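Local coordinates for protein hydrogenase maturation factor (Thermoanaerobacter tengcongensis, PDB 3VTH) that probably transfers the carbamoyl group of carbamoyl phosphate, at the expense of ATP, to the C-terminal cysteine of HypE during [NiFe]-hydrogenase maturation, at residues Ala742-Ala745 against Asn746-Glu750; Gly428-Asn432 against Glu433-Asn437; Pro183-Cys186 against Phe187-Pro191. All coordinates share one frame; numbering follows the deposited sequence.

Contact 1: Ala742-Ala745 against Asn746-Glu750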
ATOM      1  N   ALA A 742     -15.935   3.639  -3.069  1.00 23.90           N
ATOM      2  CA  ALA A 742     -15.986   4.732  -4.049  1.00 24.90           C
ATOM      3  C   ALA A 742     -16.689   4.320  -5.330  1.00 25.33           C
ATOM      4  O   ALA A 742     -17.562   5.033  -5.801  1.00 27.13           O
ATOM      5  CB  ALA A 742     -14.574   5.271  -4.355  1.00 23.85           C
ATOM      6  N   VAL A 743     -16.333   3.169  -5.896  1.00 24.86           N
ATOM      7  CA  VAL A 743     -16.947   2.779  -7.176  1.00 25.00           C
ATOM      8  C   VAL A 743     -18.370   2.265  -7.001  1.00 25.33           C
ATOM      9  O   VAL A 743     -19.181   2.382  -7.903  1.00 25.95           O
ATOM     10  CB  VAL A 743     -16.089   1.798  -8.019  1.00 25.05           C
ATOM     11  CG1 VAL A 743     -14.771   2.475  -8.411  1.00 24.63           C
ATOM     12  CG2 VAL A 743     -15.850   0.462  -7.266  1.00 24.32           C
ATOM     13  N   ILE A 744     -18.677   1.702  -5.836  1.00 25.03           N
ATOM     14  CA  ILE A 744     -20.053   1.303  -5.571  1.00 25.03           C
ATOM     15  C   ILE A 744     -20.955   2.531  -5.485  1.00 25.64           C
ATOM     16  O   ILE A 744     -22.036   2.582  -6.092  1.00 26.17           O
ATOM     17  CB  ILE A 744     -20.170   0.458  -4.286  1.00 24.09           C
ATOM     18  CG1 ILE A 744     -19.614  -0.939  -4.540  1.00 22.56           C
ATOM     19  CG2 ILE A 744     -21.656   0.366  -3.833  1.00 25.75           C
ATOM     20  CD1 ILE A 744     -19.283  -1.700  -3.258  1.00 21.75           C
ATOM     21  N   ALA A 745     -20.518   3.523  -4.724  1.00 25.46           N
ATOM     22  CA  ALA A 745     -21.347   4.708  -4.547  1.00 26.46           C
ATOM     23  C   ALA A 745     -21.502   5.441  -5.884  1.00 27.64           C
ATOM     24  O   ALA A 745     -22.588   5.938  -6.209  1.00 28.67           O
ATOM     25  CB  ALA A 745     -20.766   5.625  -3.456  1.00 25.94           C
ATOM     26  N   ASN A 746     -20.422   5.471  -6.669  1.00 27.77           N
ATOM     27  CA  ASN A 746     -20.449   6.076  -7.994  1.00 28.97           C
ATOM     28  C   ASN A 746     -21.459   5.401  -8.910  1.00 29.71           C
ATOM     29  O   ASN A 746     -22.204   6.080  -9.615  1.00 30.65           O
ATOM     30  CB  ASN A 746     -19.060   6.083  -8.641  1.00 28.87           C
ATOM     31  CG  ASN A 746     -19.061   6.772  -9.992  1.00 31.83           C
ATOM     32  OD1 ASN A 746     -19.226   7.995 -10.081  1.00 34.69           O
ATOM     33  ND2 ASN A 746     -18.922   5.987 -11.054  1.00 32.32           N
ATOM     34  N   LYS A 747     -21.519   4.071  -8.855  1.00 29.32           N
ATOM     35  CA  LYS A 747     -22.462   3.327  -9.685  1.00 30.42           C
ATOM     36  C   LYS A 747     -23.899   3.640  -9.290  1.00 31.34           C
ATOM     37  O   LYS A 747     -24.749   3.863 -10.148  1.00 31.62           O
ATOM     38  CB  LYS A 747     -22.191   1.820  -9.626  1.00 29.72           C
ATOM     39  CG  LYS A 747     -23.138   0.989 -10.513  1.00 31.13           C
ATOM     40  CD  LYS A 747     -22.756   1.088 -11.999  1.00 35.92           C
ATOM     41  CE  LYS A 747     -23.640   0.164 -12.841  1.00 38.35           C
ATOM     42  NZ  LYS A 747     -23.070  -0.013 -14.205  1.00 42.72           N
ATOM     43  N   ILE A 748     -24.149   3.692  -7.982  1.00 31.10           N
ATOM     44  CA  ILE A 748     -25.460   4.094  -7.466  1.00 32.51           C
ATOM     45  C   ILE A 748     -25.858   5.518  -7.940  1.00 34.69           C
ATOM     46  O   ILE A 748     -26.978   5.723  -8.388  1.00 35.67           O
ATOM     47  CB  ILE A 748     -25.527   3.920  -5.920  1.00 31.95           C
ATOM     48  CG1 ILE A 748     -25.532   2.419  -5.589  1.00 30.15           C
ATOM     49  CG2 ILE A 748     -26.772   4.625  -5.353  1.00 32.12           C
ATOM     50  CD1 ILE A 748     -25.287   2.035  -4.107  1.00 28.65           C
ATOM     51  N   LEU A 749     -24.933   6.475  -7.860  1.00 35.84           N
ATOM     52  CA  LEU A 749     -25.176   7.854  -8.348  1.00 39.02           C
ATOM     53  C   LEU A 749     -25.631   7.933  -9.782  1.00 40.43           C
ATOM     54  O   LEU A 749     -26.437   8.799 -10.131  1.00 42.81           O
ATOM     55  CB  LEU A 749     -23.928   8.740  -8.230  1.00 38.93           C
ATOM     56  CG  LEU A 749     -23.328   9.019  -6.852  1.00 40.43           C
ATOM     57  CD1 LEU A 749     -22.617  10.375  -6.915  1.00 42.72           C
ATOM     58  CD2 LEU A 749     -24.411   9.019  -5.780  1.00 42.29           C
ATOM     59  N   GLU A 750     -25.099   7.069 -10.636  1.00 40.86           N
ATOM     60  CA  GLU A 750     -25.483   7.151 -12.042  1.00 43.58           C
ATOM     61  C   GLU A 750     -26.742   6.377 -12.398  1.00 43.90           C
ATOM     62  O   GLU A 750     -27.193   6.423 -13.532  1.00 44.77           O
ATOM     63  CB  GLU A 750     -24.306   6.837 -12.978  1.00 44.39           C
ATOM     64  CG  GLU A 750     -23.728   5.445 -12.924  1.00 46.33           C
ATOM     65  CD  GLU A 750     -22.319   5.416 -13.504  1.00 49.44           C
ATOM     66  OE1 GLU A 750     -21.838   6.479 -13.950  1.00 52.63           O
ATOM     67  OE2 GLU A 750     -21.683   4.344 -13.510  1.00 51.15           O
TER
HETATM   68  O   HOH W   1     -18.535   3.121 -10.536  1.00 16.64           O

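Contact 2: Gly428-Asn432 against Glu433-Asn437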
ATOM      1  N   GLY A 428      -3.444   4.037   8.569  1.00 24.40           N
ATOM      2  CA  GLY A 428      -3.187   3.169   9.739  1.00 26.60           C
ATOM      3  C   GLY A 428      -4.500   2.749  10.391  1.00 26.76           C
ATOM      4  O   GLY A 428      -5.569   3.121   9.928  1.00 25.42           O
ATOM      5  N   ASP A 429      -4.419   1.973  11.466  1.00 27.83           N
ATOM      6  CA  ASP A 429      -5.608   1.542  12.206  1.00 28.88           C
ATOM      7  C   ASP A 429      -6.249   2.766  12.860  1.00 30.29           C
ATOM      8  O   ASP A 429      -5.601   3.447  13.641  1.00 30.94           O
ATOM      9  CB  ASP A 429      -5.213   0.507  13.284  1.00 29.34           C
ATOM     10  CG  ASP A 429      -4.705  -0.805  12.688  1.00 29.73           C
ATOM     11  OD1 ASP A 429      -4.766  -1.014  11.445  1.00 28.30           O
ATOM     12  OD2 ASP A 429      -4.242  -1.658  13.476  1.00 32.95           O
ATOM     13  N   LEU A 430      -7.509   3.066  12.531  1.00 30.92           N
ATOM     14  CA  LEU A 430      -8.175   4.233  13.112  1.00 33.44           C
ATOM     15  C   LEU A 430      -8.711   3.909  14.491  1.00 35.64           C
ATOM     16  O   LEU A 430      -9.910   3.787  14.678  1.00 36.77           O
ATOM     17  CB  LEU A 430      -9.313   4.735  12.226  1.00 33.46           C
ATOM     18  CG  LEU A 430      -8.915   5.420  10.935  1.00 33.22           C
ATOM     19  CD1 LEU A 430     -10.077   6.282  10.437  1.00 33.70           C
ATOM     20  CD2 LEU A 430      -7.672   6.289  11.164  1.00 34.47           C
ATOM     21  N   ASP A 431      -7.801   3.824  15.446  1.00 37.46           N
ATOM     22  CA  ASP A 431      -8.001   3.122  16.706  1.00 40.03           C
ATOM     23  C   ASP A 431      -7.877   4.091  17.874  1.00 40.92           C
ATOM     24  O   ASP A 431      -8.193   3.754  19.008  1.00 42.32           O
ATOM     25  CB  ASP A 431      -6.887   2.078  16.822  1.00 40.02           C
ATOM     26  CG  ASP A 431      -7.280   0.874  17.645  1.00 45.21           C
ATOM     27  OD1 ASP A 431      -6.379   0.039  17.912  1.00 51.00           O
ATOM     28  OD2 ASP A 431      -8.466   0.748  18.033  1.00 49.66           O
ATOM     29  N   ASN A 432      -7.398   5.295  17.593  1.00 41.01           N
ATOM     30  CA  ASN A 432      -7.127   6.269  18.641  1.00 41.62           C
ATOM     31  C   ASN A 432      -7.160   7.677  18.081  1.00 41.64           C
ATOM     32  O   ASN A 432      -7.199   7.873  16.857  1.00 39.62           O
ATOM     33  CB  ASN A 432      -5.765   5.985  19.288  1.00 42.63           C
ATOM     34  CG  ASN A 432      -4.643   5.889  18.258  1.00 41.30           C
ATOM     35  OD1 ASN A 432      -4.338   4.811  17.759  1.00 42.84           O
ATOM     36  ND2 ASN A 432      -4.053   7.019  17.922  1.00 39.28           N
ATOM     37  N   GLU A 433      -7.117   8.638  18.998  1.00 42.20           N
ATOM     38  CA  GLU A 433      -7.257  10.053  18.718  1.00 43.28           C
ATOM     39  C   GLU A 433      -6.155  10.597  17.798  1.00 42.25           C
ATOM     40  O   GLU A 433      -6.418  11.444  16.947  1.00 41.43           O
ATOM     41  CB  GLU A 433      -7.251  10.823  20.040  1.00 45.50           C
ATOM     42  CG  GLU A 433      -7.861  12.212  19.973  1.00 49.92           C
ATOM     43  CD  GLU A 433      -7.910  12.896  21.332  1.00 55.00           C
ATOM     44  OE1 GLU A 433      -7.929  12.191  22.364  1.00 58.17           O
ATOM     45  OE2 GLU A 433      -7.928  14.147  21.368  1.00 58.61           O
ATOM     46  N   LYS A 434      -4.929  10.107  17.981  1.00 41.55           N
ATOM     47  CA  LYS A 434      -3.784  10.595  17.212  1.00 41.22           C
ATOM     48  C   LYS A 434      -3.862  10.115  15.768  1.00 38.49           C
ATOM     49  O   LYS A 434      -3.578  10.864  14.852  1.00 37.60           O
ATOM     50  CB  LYS A 434      -2.474  10.135  17.846  1.00 42.21           C
ATOM     51  CG  LYS A 434      -2.000  11.021  18.964  1.00 46.58           C
ATOM     52  CD  LYS A 434      -0.995  10.283  19.804  1.00 50.65           C
ATOM     53  CE  LYS A 434      -1.586   9.849  21.132  1.00 53.94           C
ATOM     54  NZ  LYS A 434      -1.565  10.999  22.079  1.00 54.52           N
ATOM     55  N   ALA A 435      -4.271   8.864  15.588  1.00 36.20           N
ATOM     56  CA  ALA A 435      -4.493   8.308  14.264  1.00 34.64           C
ATOM     57  C   ALA A 435      -5.639   9.054  13.573  1.00 34.57           C
ATOM     58  O   ALA A 435      -5.539   9.406  12.393  1.00 33.61           O
ATOM     59  CB  ALA A 435      -4.795   6.836  14.362  1.00 33.03           C
ATOM     60  N   PHE A 436      -6.705   9.312  14.322  1.00 35.11           N
ATOM     61  CA  PHE A 436      -7.860  10.016  13.786  1.00 36.51           C
ATOM     62  C   PHE A 436      -7.542  11.449  13.378  1.00 37.48           C
ATOM     63  O   PHE A 436      -7.960  11.891  12.306  1.00 37.04           O
ATOM     64  CB  PHE A 436      -9.034   9.994  14.773  1.00 37.52           C
ATOM     65  CG  PHE A 436     -10.321  10.510  14.189  1.00 39.45           C
ATOM     66  CD1 PHE A 436     -10.824  11.747  14.572  1.00 43.19           C
ATOM     67  CD2 PHE A 436     -11.022   9.757  13.240  1.00 39.72           C
ATOM     68  CE1 PHE A 436     -12.023  12.234  14.026  1.00 45.45           C
ATOM     69  CE2 PHE A 436     -12.213  10.234  12.685  1.00 40.75           C
ATOM     70  CZ  PHE A 436     -12.718  11.463  13.083  1.00 43.20           C
ATOM     71  N   ASN A 437      -6.802  12.173  14.223  1.00 39.13           N
ATOM     72  CA  ASN A 437      -6.400  13.551  13.894  1.00 40.37           C
ATOM     73  C   ASN A 437      -5.610  13.618  12.590  1.00 38.89           C
ATOM     74  O   ASN A 437      -5.824  14.511  11.768  1.00 39.00           O
ATOM     75  CB  ASN A 437      -5.580  14.193  15.022  1.00 42.36           C
ATOM     76  CG  ASN A 437      -6.404  14.496  16.251  1.00 45.70           C
ATOM     77  OD1 ASN A 437      -5.853  14.763  17.321  1.00 50.46           O
ATOM     78  ND2 ASN A 437      -7.730  14.462  16.114  1.00 47.69           N
TER

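Contact 3: Pro183-Cys186 against Phe187-Pro191. With ZN (zinc ion), chain D.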
ATOM      1  N   PRO A 183      14.004  20.636  -8.545  1.00 30.49           N
ATOM      2  CA  PRO A 183      14.645  20.458  -7.243  1.00 31.25           C
ATOM      3  C   PRO A 183      16.180  20.640  -7.193  1.00 32.27           C
ATOM      4  O   PRO A 183      16.786  20.339  -6.168  1.00 33.11           O
ATOM      5  CB  PRO A 183      14.299  19.021  -6.886  1.00 30.77           C
ATOM      6  CG  PRO A 183      14.194  18.314  -8.199  1.00 31.02           C
ATOM      7  CD  PRO A 183      13.767  19.348  -9.226  1.00 30.16           C
ATOM      8  N   VAL A 184      16.799  21.129  -8.263  1.00 32.64           N
ATOM      9  CA  VAL A 184      18.272  21.221  -8.319  1.00 33.14           C
ATOM     10  C   VAL A 184      18.897  21.962  -7.110  1.00 33.15           C
ATOM     11  O   VAL A 184      18.492  23.079  -6.753  1.00 33.16           O
ATOM     12  CB  VAL A 184      18.771  21.845  -9.662  1.00 34.03           C
ATOM     13  CG1 VAL A 184      18.306  23.292  -9.813  1.00 34.26           C
ATOM     14  CG2 VAL A 184      20.298  21.761  -9.776  1.00 34.88           C
ATOM     15  N   ALA A 185      19.880  21.320  -6.490  1.00 32.69           N
ATOM     16  CA  ALA A 185      20.591  21.894  -5.350  1.00 32.74           C
ATOM     17  C   ALA A 185      21.917  21.177  -5.202  1.00 33.01           C
ATOM     18  O   ALA A 185      22.168  20.188  -5.907  1.00 32.68           O
ATOM     19  CB  ALA A 185      19.754  21.746  -4.065  1.00 32.34           C
ATOM     20  N   CYS A 186      22.745  21.653  -4.268  1.00 33.25           N
ATOM     21  CA  CYS A 186      24.086  21.107  -4.062  1.00 34.18           C
ATOM     22  C   CYS A 186      24.517  21.315  -2.612  1.00 34.78           C
ATOM     23  O   CYS A 186      23.724  21.780  -1.794  1.00 34.43           O
ATOM     24  CB  CYS A 186      25.079  21.782  -5.016  1.00 34.66           C
ATOM     25  SG  CYS A 186      25.495  23.516  -4.590  1.00 35.64           S
ATOM     26  N   PHE A 187      25.766  20.977  -2.296  1.00 36.07           N
ATOM     27  CA  PHE A 187      26.310  21.204  -0.943  1.00 37.44           C
ATOM     28  C   PHE A 187      26.114  22.646  -0.466  1.00 38.14           C
ATOM     29  O   PHE A 187      25.814  22.890   0.706  1.00 38.04           O
ATOM     30  CB  PHE A 187      27.809  20.852  -0.875  1.00 38.63           C
ATOM     31  CG  PHE A 187      28.084  19.394  -0.602  1.00 39.75           C
ATOM     32  CD1 PHE A 187      27.750  18.827   0.626  1.00 39.85           C
ATOM     33  CD2 PHE A 187      28.673  18.588  -1.573  1.00 40.29           C
ATOM     34  CE1 PHE A 187      28.004  17.478   0.887  1.00 40.83           C
ATOM     35  CE2 PHE A 187      28.924  17.229  -1.317  1.00 41.02           C
ATOM     36  CZ  PHE A 187      28.600  16.684  -0.090  1.00 40.05           C
ATOM     37  N   ASP A 188      26.293  23.594  -1.388  1.00 38.34           N
ATOM     38  CA  ASP A 188      26.313  25.023  -1.061  1.00 39.07           C
ATOM     39  C   ASP A 188      24.920  25.636  -0.857  1.00 38.11           C
ATOM     40  O   ASP A 188      24.764  26.600  -0.109  1.00 39.09           O
ATOM     41  CB  ASP A 188      27.036  25.794  -2.173  1.00 40.39           C
ATOM     42  CG  ASP A 188      28.501  25.367  -2.341  1.00 42.35           C
ATOM     43  OD1 ASP A 188      29.008  25.415  -3.480  1.00 41.17           O
ATOM     44  OD2 ASP A 188      29.135  24.960  -1.344  1.00 43.36           O
ATOM     45  N   CYS A 189      23.913  25.107  -1.546  1.00 36.12           N
ATOM     46  CA  CYS A 189      22.602  25.757  -1.529  1.00 35.10           C
ATOM     47  C   CYS A 189      21.490  24.820  -1.059  1.00 33.35           C
ATOM     48  O   CYS A 189      20.338  25.239  -0.900  1.00 33.07           O
ATOM     49  CB  CYS A 189      22.273  26.347  -2.912  1.00 34.40           C
ATOM     50  SG  CYS A 189      21.941  25.109  -4.222  1.00 34.44           S
ATOM     51  N   GLY A 190      21.842  23.558  -0.840  1.00 32.17           N
ATOM     52  CA  GLY A 190      20.842  22.536  -0.563  1.00 30.30           C
ATOM     53  C   GLY A 190      20.640  22.272   0.921  1.00 29.73           C
ATOM     54  O   GLY A 190      21.295  22.885   1.758  1.00 30.69           O
ATOM     55  N   PRO A 191      19.711  21.363   1.249  1.00 29.83           N
ATOM     56  CA  PRO A 191      19.550  20.914   2.631  1.00 29.34           C
ATOM     57  C   PRO A 191      20.836  20.270   3.153  1.00 29.85           C
ATOM     58  O   PRO A 191      21.693  19.871   2.368  1.00 29.95           O
ATOM     59  CB  PRO A 191      18.421  19.872   2.559  1.00 28.18           C
ATOM     60  CG  PRO A 191      18.130  19.674   1.109  1.00 28.03           C
ATOM     61  CD  PRO A 191      18.792  20.701   0.305  1.00 28.82           C
TER
HETATM   62 ZN    ZN D 802      23.827  24.808  -5.521  1.00 35.94          ZN

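Contact 1: Ala742-Ala745 against Asn746-Glu750
I744 and I748, one turn apart, lie side by side and point the same way, with CG2 of I744 4.0 Å from CD1 of I748. At a chi1 of -73°, CG2 of I744 sits anti to its own backbone N, which carries it along the helix toward I748. The same stripe is backed by strand 478-481, where V481 touches I744 and I479 touches I748, while A745 and L749 also meet I402 of strand 402-404.

Four backbone bonds of the i to i+4 kind run along the helix. N746 N reaches A742 O and K747 N reaches V743 O, each at 3.0 Å; I748 N bonds to I744 O at 3.0 Å and L749 N to A745 O at 2.9 Å. The last two are the straighter, with N-H...O angles of 169° and 164°, whereas the K747 donor stands above the carbonyl plane of V743.

Polar groups add a water bridge and a salt bridge. A water donates to V743 O at 2.8 Å and accepts from ND2 of N746 at 2.9 Å, so this carbonyl serves both K747 N and the water. OD1 of N746 makes a weak bond to the backbone N of K399. K747 carries its ammonium to a salt bridge with D498.

V743 packs on A489 and A493, and I744 on H485 and A489. The arrangement is that of an alpha-helix, 737-749, packed against strands 402-404 and 478-481 and against helix 483-494, which carries the iron ligands H483 and H487.

Contact 2: Gly428-Asn432 against Glu433-Asn437
N432 and F436 mark the start of helix 433-449: N432 occupies the N-cap, and its carbonyl O accepts the first i to i+4 bond from F436 N at 3.0 Å. The bond is fairly straight, 157° at the hydrogen, and the donor lies in the carbonyl plane of N432. The N432 side chain stands between its backbone N and carbonyl carbon (chi1 53°), a rotation that folds the amide back over the first turn beside K434 and A435.

Before the cap, L430 is the centre of an inverse gamma turn. Its CG is anti to the carbonyl carbon (chi1 -72°), and branch CD2 lies 4.3 Å from the methyl of A435. That methyl points toward the loop. The F436 side chain packs on L466 and Y470 of helix 466-473.

OD1 of D429 accepts a bond from K410 N. The D429 side chain is about 7 Å from the bound nucleotide analogue APC and about 8 Å from the second one, AP2, so this loop probably lies between the two nucleotide sites. The backbone of D429 faces the helix instead, with its carbonyl O 3.6 Å from CB of A435.

Contact 3: Pro183-Cys186 against Phe187-Pro191
From an extended A185 and C186 the backbone curls tightly at F187-C189, and the carbonyl O of C186 collects two weak hydrogen bonds, from C189 N at 3.3 Å and from G190 N at 2.8 Å. The shorter one is well bent, with an angle of 130° at the hydrogen. On the side chains, SG of C186 and SG of C189 each bind the zinc ion at 2.3 Å. Both cysteines place SG between the backbone N and the carbonyl carbon (chi1 73° and 70°), and the two sulfurs stand 3.9 Å apart, as adjacent corners of a tetrahedral site. C164 and C167 supply the other two thiolates, completing the Cys4 site of the second HypF zinc finger, and this C186-C189 loop is a zinc-knuckle turn, one of the two CxxC pairs of the site. SG of C186 also accepts a weak bond from D188 N at 3.3 Å, which probably tempers the negative charge of the thiolate. The A185 methyl points toward the turn and lies 3.8 Å from CA of G190. CB of F187 points away from the preceding segment, and the ring meets Y131 edge-to-face.

How the contacts relate
Along the chain the contacts come in the order 3, 2, 1, and none touches another. Contact 3 belongs to the second zinc finger; its centre is 36 Å from that of contact 2 and 47 Å from that of contact 1. Contacts 1 and 2 are nearer, with centres 27 Å apart. Contact 2 opens helix 433-449 in the Kae1-like region, and contact 1 closes helix 737-749, which lies against strands 402-404 and 478-481 of the sheet there. Contact 2 is beside the nucleotide and iron region, D429 being about 7 Å from D734 (side chain to side chain). Contact 1 lies behind it, I744 about 8 Å from the iron ligand H487 by the same measure.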